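Local coordinates for protein Atp-dependent DNA ligase (Psychromonas sp., PDB 4D05) that probably seals breaks in the DNA backbone, using ATP to form an enzyme-adenylate intermediate, as other ATP-dependent DNA ligases do, at residues 232-237 with 250-255. Residues are numbered along the deposited sequence; the frame is centred on the assembly and turned at random.
Sequences LITYRF and SFVRIR. With SO4 (sulfate ion), chain D.
Thr234 meets Val252, Arg253 and Arg255 on the antiparallel neighbour strand, with a classic beta bulge at the centre. Thr234 O accepts a hydrogen bond from Val252 N at 2.9 Å and a weak one from Arg253 N at 3.4 Å. In the bulge Val252 points toward strand 232-237, and Val252 CB lies 3.2 Å from Thr234 O. Val252 CG2 also packs 3.7 Å from Arg236 CB, the two side chains crossing at about a right angle. Thr234 N closes the bulge with a nearly straight hydrogen bond to Arg253 O (172° at the hydrogen). Thr234 OG1 sits beside the backbone N (chi1 -68°) and takes Arg255 NH1 at 2.9 Å, within the guanidinium plane. The same hydroxyl is hydrogen-bonded to Glu182 OE2 on strand 179-190. Arg255 bends twice along its chain and lies against the Arg253 guanidinium, with Arg253 NH2 over its face. A sulfate, probably from the crystallisation liquor, accepts bonds from both arginines and probably offsets their charge. On the other face, Ile233 CG2 touches the edge of the Phe251 ring, 3.8 Å from Phe251 CE1. The pair belongs to the antiparallel sheet of the OB-like domain: strand 250-256 is outermost within this chain, and strand 232-237 also bonds to strand 179-190.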
loop_
_atom_site.group_PDB
_atom_site.type_symbol
_atom_site.label_atom_id
_atom_site.label_comp_id
_atom_site.label_asym_id
_atom_site.label_seq_id
_atom_site.Cartn_x
_atom_site.Cartn_y
_atom_site.Cartn_z
ATOM N N LEU A 232 8.528 -0.840 23.329
ATOM C CA LEU A 232 8.463 -0.641 21.896
ATOM C C LEU A 232 7.042 -0.227 21.576
ATOM O O LEU A 232 6.110 -0.941 21.915
ATOM C CB LEU A 232 8.817 -1.946 21.165
ATOM C CG LEU A 232 8.905 -1.801 19.637
ATOM C CD1 LEU A 232 10.156 -1.024 19.256
ATOM C CD2 LEU A 232 8.846 -3.189 18.940
ATOM N N ILE A 233 6.882 0.941 20.953
ATOM C CA ILE A 233 5.577 1.483 20.650
ATOM C C ILE A 233 5.477 1.703 19.161
ATOM O O ILE A 233 6.499 1.766 18.473
ATOM C CB ILE A 233 5.283 2.794 21.442
ATOM C CG1 ILE A 233 6.253 3.941 21.090
ATOM C CG2 ILE A 233 5.340 2.469 22.940
ATOM C CD1 ILE A 233 5.872 4.739 19.879
ATOM N N THR A 234 4.235 1.824 18.683
ATOM C CA THR A 234 3.981 2.203 17.310
ATOM C C THR A 234 3.532 3.651 17.296
ATOM O O THR A 234 2.699 4.061 18.119
ATOM C CB THR A 234 2.881 1.342 16.701
ATOM O OG1 THR A 234 3.363 -0.001 16.571
ATOM C CG2 THR A 234 2.498 1.864 15.319
ATOM N N TYR A 235 4.103 4.415 16.369
ATOM C CA TYR A 235 3.699 5.791 16.154
ATOM C C TYR A 235 3.242 5.941 14.714
ATOM O O TYR A 235 3.577 5.118 13.864
ATOM C CB TYR A 235 4.818 6.763 16.483
ATOM C CG TYR A 235 6.035 6.642 15.612
ATOM C CD1 TYR A 235 7.035 5.725 15.914
ATOM C CD2 TYR A 235 6.196 7.455 14.512
ATOM C CE1 TYR A 235 8.172 5.604 15.107
ATOM C CE2 TYR A 235 7.315 7.354 13.702
ATOM C CZ TYR A 235 8.297 6.417 13.993
ATOM O OH TYR A 235 9.425 6.339 13.183
ATOM N N ARG A 236 2.478 7.000 14.485
ATOM C CA ARG A 236 1.888 7.290 13.199
ATOM C C ARG A 236 2.456 8.612 12.727
ATOM O O ARG A 236 2.772 9.489 13.545
ATOM C CB ARG A 236 0.369 7.354 13.384
ATOM C CG ARG A 236 -0.400 7.677 12.134
ATOM C CD ARG A 236 -1.866 7.499 12.369
ATOM N NE ARG A 236 -2.197 6.131 12.770
ATOM C CZ ARG A 236 -3.435 5.735 13.069
ATOM N NH1 ARG A 236 -4.467 6.592 13.013
ATOM N NH2 ARG A 236 -3.660 4.484 13.422
ATOM N N PHE A 237 2.669 8.750 11.414
ATOM C CA PHE A 237 3.304 9.945 10.887
ATOM C C PHE A 237 3.049 10.048 9.391
ATOM O O PHE A 237 2.487 9.150 8.797
ATOM C CB PHE A 237 4.815 9.891 11.154
ATOM C CG PHE A 237 5.537 8.849 10.342
ATOM C CD1 PHE A 237 5.490 7.524 10.697
ATOM C CD2 PHE A 237 6.274 9.205 9.207
ATOM C CE1 PHE A 237 6.159 6.559 9.951
ATOM C CE2 PHE A 237 6.957 8.230 8.460
ATOM C CZ PHE A 237 6.897 6.909 8.849
ATOM N N SER A 250 2.377 10.892 16.079
ATOM C CA SER A 250 1.462 10.718 17.182
ATOM C C SER A 250 1.584 9.285 17.701
ATOM O O SER A 250 1.975 8.381 16.985
ATOM C CB SER A 250 0.023 11.018 16.747
ATOM O OG SER A 250 -0.362 10.125 15.726
ATOM N N PHE A 251 1.195 9.100 18.943
ATOM C CA PHE A 251 1.246 7.811 19.607
ATOM C C PHE A 251 0.095 6.942 19.153
ATOM O O PHE A 251 -1.047 7.405 19.118
ATOM C CB PHE A 251 1.174 8.007 21.124
ATOM C CG PHE A 251 1.149 6.709 21.917
ATOM C CD1 PHE A 251 2.296 5.961 22.066
ATOM C CD2 PHE A 251 -0.001 6.278 22.533
ATOM C CE1 PHE A 251 2.272 4.775 22.784
ATOM C CE2 PHE A 251 -0.026 5.101 23.261
ATOM C CZ PHE A 251 1.099 4.360 23.392
ATOM N N VAL A 252 0.394 5.693 18.814
ATOM C CA VAL A 252 -0.645 4.708 18.520
ATOM C C VAL A 252 -0.840 3.777 19.716
ATOM O O VAL A 252 -1.845 3.883 20.405
ATOM C CB VAL A 252 -0.359 3.915 17.254
ATOM C CG1 VAL A 252 -1.525 2.996 16.920
ATOM C CG2 VAL A 252 -0.176 4.865 16.096
ATOM N N ARG A 253 0.115 2.881 19.968
ATOM C CA ARG A 253 -0.062 1.866 21.007
ATOM C C ARG A 253 1.237 1.164 21.319
ATOM O O ARG A 253 2.203 1.219 20.541
ATOM C CB ARG A 253 -1.107 0.824 20.588
ATOM C CG ARG A 253 -0.630 -0.072 19.462
ATOM C CD ARG A 253 -1.812 -0.788 18.842
ATOM N NE ARG A 253 -1.500 -1.653 17.709
ATOM C CZ ARG A 253 -1.154 -2.939 17.796
ATOM N NH1 ARG A 253 -1.052 -3.546 18.981
ATOM N NH2 ARG A 253 -0.923 -3.631 16.674
ATOM N N ILE A 254 1.267 0.546 22.497
ATOM C CA ILE A 254 2.381 -0.296 22.909
ATOM C C ILE A 254 2.360 -1.636 22.185
ATOM O O ILE A 254 1.309 -2.271 22.071
ATOM C CB ILE A 254 2.279 -0.544 24.422
ATOM C CG1 ILE A 254 2.386 0.794 25.172
ATOM C CG2 ILE A 254 3.330 -1.543 24.881
ATOM C CD1 ILE A 254 2.020 0.711 26.642
ATOM N N ARG A 255 3.535 -2.073 21.754
ATOM C CA ARG A 255 3.710 -3.387 21.140
ATOM C C ARG A 255 4.386 -4.397 22.047
ATOM O O ARG A 255 3.942 -5.539 22.164
ATOM C CB ARG A 255 4.543 -3.259 19.884
ATOM C CG ARG A 255 3.982 -2.264 18.859
ATOM C CD ARG A 255 2.530 -2.547 18.488
ATOM N NE ARG A 255 2.386 -3.761 17.696
ATOM C CZ ARG A 255 2.398 -3.799 16.368
ATOM N NH1 ARG A 255 2.589 -2.691 15.652
ATOM N NH2 ARG A 255 2.210 -4.951 15.739
HETATM S S SO4 D . 0.401 -7.099 18.081
HETATM O O1 SO4 D . -0.795 -6.732 17.296
HETATM O O2 SO4 D . 1.517 -7.419 17.162
HETATM O O3 SO4 D . 0.893 -6.017 18.984
HETATM O O4 SO4 D . 0.114 -8.285 18.908
#